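Local coordinates for iron uptake protein A2 (Synechocystis sp., PDB 2VOZ) that binds ferric iron in the periplasm and is probably a substrate-binding subunit of an ABC transporter that imports it, at residues R131-S136 and S146-L151; K159-P164 and R210-G215; Y226-Q231 and A314-L319. All coordinates share one frame; numbering follows the deposited sequence.

Contact 1: residues R131-S136 and S146-L151; sequences RVLYYS and STYEAL
Y148 and L151 reach from the loop S146-L151 to the strand R131-S136, where they meet the R131 carbonyl and L133. The phenol does the polar work: Y148 OH donates to R131 O at 2.6 Å, with the donor nearly in line with the carbonyl (C=O...donor angle 167°) and the oxygen lying in the ring plane at its edge. With CG placed anti to its own carbonyl carbon (chi1 -49°), Y148 swings its hydroxyl across to R131. The same hydroxyl accepts from the backbone N of H260, a residue backbone-paired with R131, so two bonds hold this buried oxygen. Tyrosine suits the place because a rigid ring carries one hydroxyl across the gap. Beside it the packing is greasy and close: L133 and L151 meet tip to tip, L133 CD2 lying 3.8 Å from L151 CD1. The same CD2 comes obliquely to the Y148 ring, 4.3 Å from CD1. The branched ends of the two leucines thus meet between strand and loop, and I221 and V219 of strand 219-223 touch L133 and L151 respectively.

The far side of the turn is looser. There A150 and E149 are partly exposed, and E149 serves R177 and H181 of helix 168-181 instead of the strand. The bend is kept by an ST motif, T147 OG1 accepting from A150 N at 2.9 Å, a short-range role well matched to threonine. R131 turns its guanidinium elsewhere, to D205 and N170, close to the iron ligand Y169. The contact thus couples a buried hydrophobic patch to one short phenol-carbonyl bond, which implies a directional tie between the loop and the strand that carries an arginine beside the iron site.

Contact 2: residues K159-P164 and R210-G215; sequences KILVRP and RAIAAG
L161 on the short strand 160-161 faces A211 near the end of helix 205-213 with their CA atoms 7.6 Å apart, a spacing close enough for one leucine to bridge strand and helix. That leucine carries the whole contact. Its CG stands anti to the carbonyl carbon (chi1 -67°), and its forked end drops onto the helix. CD1 does most of the touching, lying 3.6 Å from A211 CB and 3.7 Å from I212 CG1, while CD2 adds a longer approach to A211 CB at 4.0 Å. The leucine therefore straddles the alanine methyl with both branches and presses a single branch against the isoleucine.

Alanine suits the spot facing the strand, since its lone methyl lets the helix backbone come near L161. I212 lies beside it on the helix surface. Its chain and that of L161 cross obliquely, so that CG1, and not the end of the isoleucine, meets the leucine. All three residues are buried and purely apolar, as befits the inner face of a helix laid on a sheet. Just beyond, the helix ends in a Schellman motif at G215, whose positive phi (83°) comes easily to glycine; G215 N reaches back to I212 O at 3.0 Å as one bond of the motif.

R210, pointing away from the strand, joins D238 and also E66 of the second subunit, while A211 packs on E69 of that subunit. Strand 160-161 runs parallel to strand 219-223, and the chain between them passes through three helices, a beta-alpha-beta type of connection in which 205-213 is the last helix. A220 of strand 219-223 touches both L161 and I212, and I212 continues onto Y134 and S136 of strand 124-136.

Contact 3: residues Y226-Q231 and A314-L319; sequences YYIRLQ and AAHGQL
H316 points its imidazole at the side of helix 224-232 in this periplasmic binding protein fold, meeting Y227, I228 and Q231, residues that one turn of helix brings to the same surface. The type I turn from A314 to G317 presents the ring, and G317 takes the positive phi that glycine tolerates readily.

Q231 and H316 approach from opposite directions. H316 NE2 donates to Q231 OE1 at 2.7 Å, almost perfectly straight at 179°, with the oxygen in the imidazole plane; the glutamine amide stands steeply to that plane, and the donor is tilted out of the carbonyl plane. Glutamine's extended chain supplies the length to meet the histidine. Histidine suits its side because the imidazole offers an in-plane N-H together with carbons that pack on I228 and Y227.

The rings of Y227 and H316 stand nearly perpendicular without stacking, the planes 80° apart and the centroids 5.6 Å. Y227 CG is anti to the backbone N, which carries the ring toward H316, while its hydroxyl goes on to V245 O. Aliphatic I228 and the histidine run past one another antiparallel.

The neighbouring Y226, whose hydroxyl bonds Y169, is an iron ligand, so the helix that H316 touches also bears part of the metal site. The terminal methyl of I228, CD1, rests obliquely 3.6 Å from H316 CD2.

Contacts 1 and 2 are buried, and each has one segment in the same sheet: strands 124-136 and 160-161 each pair with strand 219-223, and I212 of contact 2 packs against the Y134 backbone of contact 1. Contact 2 is wholly apolar, a strand pressed on a helix, whereas contact 1 adds a phenol-carbonyl bond to its leucines where a loop meets a strand. Contact 3, only partly buried, relies on a histidine-glutamine bond beside modest apolar packing, and a sulfate lies near H316. It is joined to the others through Y134 beside Y227 and R210 beside L230. R131 of contact 1 and R163 of contact 2 approach Y169, and contact 3 holds Y226; contact 2 also borders the second subunit.

Contact 1: residues R131-S136 and S146-L151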
ATOM      1  N   ARG B 131      10.447 -27.288   4.585  1.00  8.86           N
ATOM      2  CA  ARG B 131      11.745 -26.743   4.948  1.00  9.10           C
ATOM      3  C   ARG B 131      12.741 -27.585   4.129  1.00  9.89           C
ATOM      4  O   ARG B 131      12.923 -28.778   4.365  1.00 11.30           O
ATOM      5  CB  ARG B 131      12.002 -26.792   6.475  1.00  8.32           C
ATOM      6  CG  ARG B 131      13.220 -25.911   6.882  1.00  9.16           C
ATOM      7  CD  ARG B 131      12.985 -25.334   8.266  1.00  8.53           C
ATOM      8  NE  ARG B 131      14.007 -24.366   8.653  1.00  9.45           N
ATOM      9  CZ  ARG B 131      14.071 -23.104   8.203  1.00  9.53           C
ATOM     10  NH1 ARG B 131      13.179 -22.644   7.329  1.00  5.69           N
ATOM     11  NH2 ARG B 131      15.031 -22.289   8.640  1.00 10.10           N
ATOM     12  N   VAL B 132      13.319 -26.955   3.118  1.00  8.53           N
ATOM     13  CA  VAL B 132      14.057 -27.689   2.110  1.00  9.00           C
ATOM     14  C   VAL B 132      15.538 -27.331   2.157  1.00  9.20           C
ATOM     15  O   VAL B 132      15.967 -26.537   2.986  1.00  8.79           O
ATOM     16  CB  VAL B 132      13.504 -27.398   0.696  1.00  9.75           C
ATOM     17  CG1 VAL B 132      12.061 -27.933   0.542  1.00 11.56           C
ATOM     18  CG2 VAL B 132      13.599 -25.880   0.322  1.00  8.49           C
ATOM     19  N   LEU B 133      16.308 -27.922   1.244  1.00  8.50           N
ATOM     20  CA  LEU B 133      17.701 -27.558   1.102  1.00  9.11           C
ATOM     21  C   LEU B 133      17.881 -26.738  -0.148  1.00  9.94           C
ATOM     22  O   LEU B 133      17.150 -26.930  -1.154  1.00 11.47           O
ATOM     23  CB  LEU B 133      18.563 -28.803   0.985  1.00  9.03           C
ATOM     24  CG  LEU B 133      18.396 -29.856   2.080  1.00  9.70           C
ATOM     25  CD1 LEU B 133      19.489 -30.945   1.999  1.00 10.79           C
ATOM     26  CD2 LEU B 133      18.420 -29.207   3.449  1.00 10.35           C
ATOM     27  N   TYR B 134      18.824 -25.809  -0.066  1.00  8.52           N
ATOM     28  CA  TYR B 134      19.253 -25.018  -1.208  1.00  8.43           C
ATOM     29  C   TYR B 134      20.725 -25.297  -1.411  1.00  8.14           C
ATOM     30  O   TYR B 134      21.475 -25.477  -0.448  1.00  9.34           O
ATOM     31  CB  TYR B 134      19.014 -23.530  -0.955  1.00  8.97           C
ATOM     32  CG  TYR B 134      17.534 -23.261  -0.918  1.00  9.36           C
ATOM     33  CD1 TYR B 134      16.860 -23.143   0.288  1.00  7.76           C
ATOM     34  CD2 TYR B 134      16.797 -23.227  -2.092  1.00 10.42           C
ATOM     35  CE1 TYR B 134      15.481 -22.907   0.334  1.00  9.41           C
ATOM     36  CE2 TYR B 134      15.427 -23.002  -2.068  1.00  8.59           C
ATOM     37  CZ  TYR B 134      14.778 -22.848  -0.849  1.00 11.02           C
ATOM     38  OH  TYR B 134      13.422 -22.619  -0.856  1.00 10.61           O
ATOM     39  N   TYR B 135      21.157 -25.337  -2.658  1.00  8.99           N
ATOM     40  CA  TYR B 135      22.573 -25.666  -2.889  1.00  8.73           C
ATOM     41  C   TYR B 135      23.148 -24.897  -4.046  1.00  9.16           C
ATOM     42  O   TYR B 135      22.436 -24.544  -4.995  1.00  9.67           O
ATOM     43  CB  TYR B 135      22.771 -27.179  -3.094  1.00  9.15           C
ATOM     44  CG  TYR B 135      22.151 -27.725  -4.379  1.00  9.63           C
ATOM     45  CD1 TYR B 135      20.829 -28.223  -4.385  1.00 10.00           C
ATOM     46  CD2 TYR B 135      22.890 -27.715  -5.597  1.00  8.24           C
ATOM     47  CE1 TYR B 135      20.241 -28.738  -5.551  1.00 11.46           C
ATOM     48  CE2 TYR B 135      22.318 -28.252  -6.756  1.00 10.18           C
ATOM     49  CZ  TYR B 135      21.003 -28.733  -6.730  1.00 12.71           C
ATOM     50  OH  TYR B 135      20.433 -29.200  -7.909  1.00 15.23           O
ATOM     51  N   SER B 136      24.453 -24.658  -3.958  1.00  9.16           N
ATOM     52  CA  SER B 136      25.204 -23.993  -5.004  1.00 10.05           C
ATOM     53  C   SER B 136      25.251 -24.895  -6.239  1.00 10.02           C
ATOM     54  O   SER B 136      25.791 -25.990  -6.185  1.00 10.08           O
ATOM     55  CB  SER B 136      26.656 -23.784  -4.522  1.00  9.48           C
ATOM     56  OG  SER B 136      27.464 -23.264  -5.565  1.00 10.48           O
ATOM     57  N   SER B 146      20.876 -35.698   0.443  1.00 11.35           N
ATOM     58  CA  SER B 146      19.811 -36.686   0.651  1.00 12.10           C
ATOM     59  C   SER B 146      18.845 -36.225   1.735  1.00 11.80           C
ATOM     60  O   SER B 146      17.696 -35.913   1.461  1.00 12.30           O
ATOM     61  CB  SER B 146      20.380 -38.068   1.024  1.00 12.09           C
ATOM     62  OG  SER B 146      21.258 -38.027   2.134  1.00 11.51           O
ATOM     63  N   THR B 147      19.339 -36.169   2.961  1.00 11.19           N
ATOM     64  CA  THR B 147      18.487 -35.949   4.135  1.00 10.78           C
ATOM     65  C   THR B 147      19.035 -34.799   5.009  1.00  9.98           C
ATOM     66  O   THR B 147      20.207 -34.443   4.899  1.00  9.54           O
ATOM     67  CB  THR B 147      18.448 -37.205   5.042  1.00 11.58           C
ATOM     68  OG1 THR B 147      19.780 -37.476   5.550  1.00 11.72           O
ATOM     69  CG2 THR B 147      17.895 -38.432   4.254  1.00 12.85           C
ATOM     70  N   TYR B 148      18.204 -34.244   5.887  1.00  9.53           N
ATOM     71  CA  TYR B 148      18.731 -33.305   6.902  1.00  9.60           C
ATOM     72  C   TYR B 148      19.814 -33.991   7.683  1.00  9.34           C
ATOM     73  O   TYR B 148      20.817 -33.368   8.017  1.00 10.41           O
ATOM     74  CB  TYR B 148      17.659 -32.845   7.907  1.00  9.53           C
ATOM     75  CG  TYR B 148      16.406 -32.370   7.232  1.00  9.04           C
ATOM     76  CD1 TYR B 148      16.339 -31.108   6.653  1.00  9.04           C
ATOM     77  CD2 TYR B 148      15.290 -33.200   7.162  1.00  8.37           C
ATOM     78  CE1 TYR B 148      15.147 -30.686   5.985  1.00  8.39           C
ATOM     79  CE2 TYR B 148      14.103 -32.803   6.506  1.00  7.89           C
ATOM     80  CZ  TYR B 148      14.043 -31.560   5.925  1.00  9.98           C
ATOM     81  OH  TYR B 148      12.878 -31.200   5.280  1.00  9.79           O
ATOM     82  N   GLU B 149      19.566 -35.262   7.987  1.00  9.99           N
ATOM     83  CA  GLU B 149      20.427 -36.045   8.885  1.00  9.74           C
ATOM     84  C   GLU B 149      21.857 -36.131   8.311  1.00 10.53           C
ATOM     85  O   GLU B 149      22.847 -36.030   9.047  1.00 10.91           O
ATOM     86  CB  GLU B 149      19.805 -37.426   9.095  1.00  9.33           C
ATOM     87  CG  GLU B 149      18.531 -37.411  10.028  1.00 10.11           C
ATOM     88  CD  GLU B 149      17.212 -37.089   9.308  1.00 13.45           C
ATOM     89  OE1 GLU B 149      17.229 -36.564   8.175  1.00 12.39           O
ATOM     90  OE2 GLU B 149      16.134 -37.317   9.893  1.00 13.89           O
ATOM     91  N   ALA B 150      21.966 -36.236   6.989  1.00  9.73           N
ATOM     92  CA  ALA B 150      23.289 -36.417   6.348  1.00  9.82           C
ATOM     93  C   ALA B 150      24.106 -35.148   6.318  1.00 10.05           C
ATOM     94  O   ALA B 150      25.297 -35.182   6.050  1.00 10.37           O
ATOM     95  CB  ALA B 150      23.114 -36.937   4.901  1.00  9.78           C
ATOM     96  N   LEU B 151      23.468 -34.012   6.558  1.00  9.90           N
ATOM     97  CA  LEU B 151      24.221 -32.757   6.612  1.00 11.15           C
ATOM     98  C   LEU B 151      25.159 -32.653   7.829  1.00 11.07           C
ATOM     99  O   LEU B 151      25.949 -31.702   7.926  1.00 11.63           O
ATOM    100  CB  LEU B 151      23.291 -31.552   6.563  1.00 11.34           C
ATOM    101  CG  LEU B 151      22.495 -31.386   5.263  1.00 12.25           C
ATOM    102  CD1 LEU B 151      21.615 -30.150   5.357  1.00 13.07           C
ATOM    103  CD2 LEU B 151      23.343 -31.309   3.981  1.00 11.53           C
TER

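Contact 2: residues K159-P164 and R210-G215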
ATOM      1  N   LYS B 159      30.404 -25.518   5.345  1.00 10.65           N
ATOM      2  CA  LYS B 159      29.523 -25.332   4.186  1.00 10.58           C
ATOM      3  C   LYS B 159      28.046 -25.002   4.475  1.00 10.63           C
ATOM      4  O   LYS B 159      27.329 -24.569   3.565  1.00 11.55           O
ATOM      5  CB  LYS B 159      29.634 -26.543   3.263  1.00 11.09           C
ATOM      6  CG  LYS B 159      30.960 -26.581   2.506  1.00 13.28           C
ATOM      7  CD  LYS B 159      31.072 -27.817   1.629  1.00 18.65           C
ATOM      8  CE  LYS B 159      32.356 -27.727   0.817  1.00 20.69           C
ATOM      9  NZ  LYS B 159      32.528 -28.851  -0.153  1.00 26.01           N
ATOM     10  N   ILE B 160      27.591 -25.242   5.700  1.00  9.04           N
ATOM     11  CA  ILE B 160      26.158 -25.156   6.006  1.00  9.95           C
ATOM     12  C   ILE B 160      25.709 -23.778   6.452  1.00  9.41           C
ATOM     13  O   ILE B 160      26.311 -23.143   7.344  1.00  9.29           O
ATOM     14  CB  ILE B 160      25.773 -26.206   7.070  1.00 10.21           C
ATOM     15  CG1 ILE B 160      26.169 -27.640   6.601  1.00 11.52           C
ATOM     16  CG2 ILE B 160      24.271 -26.093   7.433  1.00 11.51           C
ATOM     17  CD1 ILE B 160      25.507 -28.165   5.299  1.00 13.23           C
ATOM     18  N   LEU B 161      24.624 -23.291   5.841  1.00  8.07           N
ATOM     19  CA  LEU B 161      24.032 -22.013   6.216  1.00  7.85           C
ATOM     20  C   LEU B 161      22.620 -22.165   6.764  1.00  8.16           C
ATOM     21  O   LEU B 161      21.780 -22.753   6.115  1.00  7.85           O
ATOM     22  CB  LEU B 161      23.929 -21.130   4.991  1.00  8.28           C
ATOM     23  CG  LEU B 161      25.297 -20.724   4.463  1.00  7.62           C
ATOM     24  CD1 LEU B 161      25.118 -20.388   2.982  1.00  9.62           C
ATOM     25  CD2 LEU B 161      25.850 -19.521   5.244  1.00 11.64           C
ATOM     26  N   VAL B 162      22.386 -21.656   7.975  1.00  8.14           N
ATOM     27  CA  VAL B 162      21.039 -21.646   8.545  0.50  7.81           C
ATOM     28  C   VAL B 162      20.885 -20.448   9.464  1.00  9.33           C
ATOM     29  O   VAL B 162      21.890 -19.966  10.016  1.00  8.62           O
ATOM     30  CB  VAL B 162      20.728 -22.978   9.272  0.50  8.16           C
ATOM     31  CG1 VAL B 162      21.620 -23.139  10.512  0.50  8.82           C
ATOM     32  CG2 VAL B 162      19.232 -23.075   9.625  0.50  4.85           C
ATOM     33  N   ARG B 163      19.637 -19.971   9.613  1.00  8.87           N
ATOM     34  CA  ARG B 163      19.404 -18.778  10.439  1.00  9.40           C
ATOM     35  C   ARG B 163      19.481 -19.156  11.929  1.00  9.56           C
ATOM     36  O   ARG B 163      19.616 -20.327  12.269  1.00  8.99           O
ATOM     37  CB  ARG B 163      18.076 -18.149  10.071  1.00  9.21           C
ATOM     38  CG  ARG B 163      16.889 -19.013  10.482  1.00 10.74           C
ATOM     39  CD  ARG B 163      15.586 -18.449   9.958  1.00  9.50           C
ATOM     40  NE  ARG B 163      15.324 -17.073  10.390  1.00 11.00           N
ATOM     41  CZ  ARG B 163      14.335 -16.347   9.879  1.00  9.67           C
ATOM     42  NH1 ARG B 163      13.567 -16.870   8.924  1.00 13.11           N
ATOM     43  NH2 ARG B 163      14.125 -15.105  10.314  1.00 12.55           N
ATOM     44  N   PRO B 164      19.469 -18.156  12.827  1.00 10.03           N
ATOM     45  CA  PRO B 164      19.583 -18.410  14.255  1.00 10.09           C
ATOM     46  C   PRO B 164      18.569 -19.402  14.868  1.00  9.76           C
ATOM     47  O   PRO B 164      17.438 -19.534  14.381  1.00  8.55           O
ATOM     48  CB  PRO B 164      19.412 -17.019  14.857  1.00 10.82           C
ATOM     49  CG  PRO B 164      20.015 -16.094  13.840  1.00 10.78           C
ATOM     50  CD  PRO B 164      19.475 -16.712  12.536  1.00  9.93           C
ATOM     51  N   ARG B 210      20.770 -16.359  -0.316  1.00  8.38           N
ATOM     52  CA  ARG B 210      21.669 -15.373  -0.932  1.00  8.56           C
ATOM     53  C   ARG B 210      23.127 -15.616  -0.578  1.00  8.75           C
ATOM     54  O   ARG B 210      24.019 -15.355  -1.401  1.00 10.62           O
ATOM     55  CB  ARG B 210      21.270 -13.964  -0.554  1.00  8.46           C
ATOM     56  CG  ARG B 210      19.929 -13.553  -1.163  1.00  8.09           C
ATOM     57  CD  ARG B 210      19.750 -12.036  -0.896  1.00  7.53           C
ATOM     58  NE  ARG B 210      18.393 -11.602  -1.178  1.00  8.79           N
ATOM     59  CZ  ARG B 210      17.949 -11.269  -2.394  1.00 10.60           C
ATOM     60  NH1 ARG B 210      18.768 -11.332  -3.460  1.00  8.01           N
ATOM     61  NH2 ARG B 210      16.675 -10.878  -2.551  1.00 10.63           N
ATOM     62  N   ALA B 211      23.353 -16.153   0.623  1.00  9.25           N
ATOM     63  CA  ALA B 211      24.733 -16.397   1.102  1.00  9.63           C
ATOM     64  C   ALA B 211      25.402 -17.473   0.237  1.00  9.86           C
ATOM     65  O   ALA B 211      26.615 -17.427   0.025  1.00 11.56           O
ATOM     66  CB  ALA B 211      24.735 -16.784   2.590  1.00  8.24           C
ATOM     67  N   ILE B 212      24.609 -18.408  -0.297  1.00 10.11           N
ATOM     68  CA  ILE B 212      25.166 -19.431  -1.205  1.00  9.38           C
ATOM     69  C   ILE B 212      25.626 -18.712  -2.451  1.00 11.01           C
ATOM     70  O   ILE B 212      26.735 -18.954  -2.924  1.00 11.08           O
ATOM     71  CB  ILE B 212      24.135 -20.492  -1.567  1.00  9.91           C
ATOM     72  CG1 ILE B 212      23.689 -21.233  -0.292  1.00  8.12           C
ATOM     73  CG2 ILE B 212      24.732 -21.520  -2.583  1.00  9.68           C
ATOM     74  CD1 ILE B 212      22.531 -22.255  -0.572  1.00 10.92           C
ATOM     75  N   ALA B 213      24.759 -17.847  -2.993  1.00 10.42           N
ATOM     76  CA  ALA B 213      25.112 -17.113  -4.231  1.00 11.99           C
ATOM     77  C   ALA B 213      26.369 -16.283  -4.074  1.00 13.49           C
ATOM     78  O   ALA B 213      27.164 -16.188  -5.035  1.00 14.30           O
ATOM     79  CB  ALA B 213      23.931 -16.238  -4.723  1.00 12.08           C
ATOM     80  N   ALA B 214      26.560 -15.701  -2.873  1.00 12.41           N
ATOM     81  CA  ALA B 214      27.707 -14.866  -2.535  1.00 13.35           C
ATOM     82  C   ALA B 214      28.977 -15.663  -2.214  1.00 13.63           C
ATOM     83  O   ALA B 214      30.015 -15.063  -1.951  1.00 15.36           O
ATOM     84  CB  ALA B 214      27.358 -13.965  -1.375  1.00 13.83           C
ATOM     85  N   GLY B 215      28.888 -16.993  -2.214  1.00 12.66           N
ATOM     86  CA  GLY B 215      30.041 -17.871  -1.933  1.00 13.55           C
ATOM     87  C   GLY B 215      30.358 -18.105  -0.461  1.00 12.65           C
ATOM     88  O   GLY B 215      31.381 -18.757  -0.135  1.00 14.49           O
TER

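Contact 3: residues Y226-Q231 and A314-L319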
ATOM      1  N   TYR B 226      10.359 -19.038  -0.023  1.00  8.05           N
ATOM      2  CA  TYR B 226      11.327 -17.976  -0.236  1.00  8.49           C
ATOM      3  C   TYR B 226      11.981 -18.061  -1.590  1.00  7.65           C
ATOM      4  O   TYR B 226      12.282 -17.027  -2.193  1.00  9.07           O
ATOM      5  CB  TYR B 226      12.406 -18.000   0.846  1.00  8.28           C
ATOM      6  CG  TYR B 226      11.828 -17.690   2.187  1.00  8.56           C
ATOM      7  CD1 TYR B 226      11.306 -16.411   2.461  1.00  8.84           C
ATOM      8  CD2 TYR B 226      11.799 -18.667   3.181  1.00  9.78           C
ATOM      9  CE1 TYR B 226      10.745 -16.126   3.707  1.00  9.67           C
ATOM     10  CE2 TYR B 226      11.241 -18.385   4.431  1.00  8.97           C
ATOM     11  CZ  TYR B 226      10.734 -17.116   4.681  1.00 10.09           C
ATOM     12  OH  TYR B 226      10.159 -16.852   5.914  1.00 13.00           O
ATOM     13  N   TYR B 227      12.217 -19.279  -2.074  1.00  7.15           N
ATOM     14  CA  TYR B 227      12.808 -19.410  -3.392  1.00  8.21           C
ATOM     15  C   TYR B 227      11.814 -19.037  -4.502  1.00  8.63           C
ATOM     16  O   TYR B 227      12.194 -18.421  -5.504  1.00  8.58           O
ATOM     17  CB  TYR B 227      13.341 -20.818  -3.559  1.00  8.84           C
ATOM     18  CG  TYR B 227      14.178 -21.040  -4.808  1.00  8.64           C
ATOM     19  CD1 TYR B 227      15.563 -20.813  -4.806  1.00 10.53           C
ATOM     20  CD2 TYR B 227      13.588 -21.473  -5.978  1.00  9.29           C
ATOM     21  CE1 TYR B 227      16.335 -21.036  -5.945  1.00 12.12           C
ATOM     22  CE2 TYR B 227      14.350 -21.700  -7.126  1.00 10.75           C
ATOM     23  CZ  TYR B 227      15.720 -21.490  -7.101  1.00 12.53           C
ATOM     24  OH  TYR B 227      16.429 -21.720  -8.267  1.00 12.74           O
ATOM     25  N   ILE B 228      10.549 -19.378  -4.281  1.00  8.91           N
ATOM     26  CA  ILE B 228       9.497 -19.017  -5.249  1.00  9.05           C
ATOM     27  C   ILE B 228       9.438 -17.504  -5.384  1.00  9.21           C
ATOM     28  O   ILE B 228       9.296 -16.989  -6.501  1.00 10.36           O
ATOM     29  CB  ILE B 228       8.128 -19.661  -4.903  1.00  8.77           C
ATOM     30  CG1 ILE B 228       8.265 -21.159  -4.569  1.00  8.94           C
ATOM     31  CG2 ILE B 228       7.133 -19.411  -6.064  1.00  9.04           C
ATOM     32  CD1 ILE B 228       8.944 -21.994  -5.704  1.00  8.31           C
ATOM     33  N   ARG B 229       9.597 -16.765  -4.273  1.00  9.52           N
ATOM     34  CA  ARG B 229       9.620 -15.289  -4.349  1.00 10.21           C
ATOM     35  C   ARG B 229      10.701 -14.816  -5.268  1.00  9.68           C
ATOM     36  O   ARG B 229      10.465 -13.952  -6.079  1.00  9.71           O
ATOM     37  CB  ARG B 229       9.909 -14.634  -2.999  1.00 11.15           C
ATOM     38  CG  ARG B 229       8.797 -14.756  -2.062  1.00 12.87           C
ATOM     39  CD  ARG B 229       9.127 -14.035  -0.762  1.00 12.95           C
ATOM     40  NE  ARG B 229       8.182 -14.464   0.257  1.00 12.07           N
ATOM     41  CZ  ARG B 229       8.274 -14.128   1.538  1.00 12.73           C
ATOM     42  NH1 ARG B 229       7.375 -14.598   2.385  1.00 14.46           N
ATOM     43  NH2 ARG B 229       9.245 -13.303   1.957  1.00 13.25           N
ATOM     44  N   LEU B 230      11.899 -15.376  -5.104  1.00  8.76           N
ATOM     45  CA  LEU B 230      13.058 -14.970  -5.911  1.00  8.96           C
ATOM     46  C   LEU B 230      12.799 -15.268  -7.399  1.00  8.31           C
ATOM     47  O   LEU B 230      13.057 -14.406  -8.235  1.00  8.92           O
ATOM     48  CB  LEU B 230      14.329 -15.685  -5.442  1.00  8.38           C
ATOM     49  CG  LEU B 230      14.801 -15.232  -4.052  1.00  9.25           C
ATOM     50  CD1 LEU B 230      16.016 -16.102  -3.624  1.00 11.48           C
ATOM     51  CD2 LEU B 230      15.183 -13.754  -4.070  1.00 11.77           C
ATOM     52  N   GLN B 231      12.205 -16.435  -7.703  1.00  8.20           N
ATOM     53  CA  GLN B 231      11.908 -16.817  -9.089  1.00  8.62           C
ATOM     54  C   GLN B 231      10.943 -15.804  -9.730  1.00  9.24           C
ATOM     55  O   GLN B 231      11.056 -15.457 -10.921  1.00 10.36           O
ATOM     56  CB  GLN B 231      11.315 -18.222  -9.130  1.00  8.25           C
ATOM     57  CG  GLN B 231      12.332 -19.340  -8.847  1.00  9.10           C
ATOM     58  CD  GLN B 231      11.689 -20.682  -9.033  1.00  8.16           C
ATOM     59  OE1 GLN B 231      11.131 -21.250  -8.083  1.00  8.85           O
ATOM     60  NE2 GLN B 231      11.726 -21.194 -10.271  1.00 10.81           N
ATOM     61  N   ALA B 314       4.800 -25.575  -8.263  1.00 10.54           N
ATOM     62  CA  ALA B 314       4.484 -26.932  -8.743  1.00 10.14           C
ATOM     63  C   ALA B 314       5.589 -27.469  -9.659  1.00 10.83           C
ATOM     64  O   ALA B 314       5.787 -28.677  -9.722  1.00 12.82           O
ATOM     65  CB  ALA B 314       3.138 -26.951  -9.462  1.00 11.62           C
ATOM     66  N   ALA B 315       6.307 -26.575 -10.343  1.00 11.01           N
ATOM     67  CA  ALA B 315       7.366 -26.997 -11.298  1.00 10.46           C
ATOM     68  C   ALA B 315       8.571 -27.612 -10.584  1.00 11.24           C
ATOM     69  O   ALA B 315       9.447 -28.202 -11.229  1.00 12.90           O
ATOM     70  CB  ALA B 315       7.795 -25.861 -12.159  1.00  9.59           C
ATOM     71  N   HIS B 316       8.645 -27.447  -9.260  1.00 10.34           N
ATOM     72  CA  HIS B 316       9.698 -28.105  -8.486  1.00 11.27           C
ATOM     73  C   HIS B 316       9.376 -29.560  -8.164  1.00 12.03           C
ATOM     74  O   HIS B 316      10.202 -30.264  -7.602  1.00 13.41           O
ATOM     75  CB  HIS B 316       9.954 -27.329  -7.185  1.00 10.29           C
ATOM     76  CG  HIS B 316      10.634 -26.033  -7.423  1.00  9.61           C
ATOM     77  ND1 HIS B 316      11.995 -25.941  -7.587  1.00 12.62           N
ATOM     78  CD2 HIS B 316      10.145 -24.782  -7.552  1.00  9.13           C
ATOM     79  CE1 HIS B 316      12.323 -24.678  -7.797  1.00  9.63           C
ATOM     80  NE2 HIS B 316      11.222 -23.949  -7.761  1.00  9.52           N
ATOM     81  N   GLY B 317       8.153 -29.997  -8.481  1.00 12.11           N
ATOM     82  CA  GLY B 317       7.754 -31.385  -8.296  1.00 12.29           C
ATOM     83  C   GLY B 317       6.759 -31.545  -7.172  1.00 12.13           C
ATOM     84  O   GLY B 317       6.440 -30.578  -6.444  1.00 12.92           O
ATOM     85  N   GLN B 318       6.223 -32.759  -7.062  1.00 11.90           N
ATOM     86  CA  GLN B 318       5.248 -33.087  -6.029  1.00 12.13           C
ATOM     87  C   GLN B 318       5.868 -33.063  -4.639  1.00 12.91           C
ATOM     88  O   GLN B 318       6.933 -33.650  -4.387  1.00 13.49           O
ATOM     89  CB  GLN B 318       4.666 -34.492  -6.279  1.00 13.45           C
ATOM     90  N   LEU B 319       5.187 -32.399  -3.727  1.00 11.38           N
ATOM     91  CA  LEU B 319       5.618 -32.423  -2.331  1.00 11.82           C
ATOM     92  C   LEU B 319       5.354 -33.808  -1.740  1.00 12.75           C
ATOM     93  O   LEU B 319       4.228 -34.305  -1.788  1.00 13.18           O
ATOM     94  CB  LEU B 319       4.859 -31.367  -1.533  1.00 12.46           C
ATOM     95  CG  LEU B 319       5.048 -31.352  -0.016  1.00 12.65           C
ATOM     96  CD1 LEU B 319       6.453 -30.969   0.366  1.00 13.03           C
ATOM     97  CD2 LEU B 319       4.021 -30.392   0.577  1.00 14.27           C
TER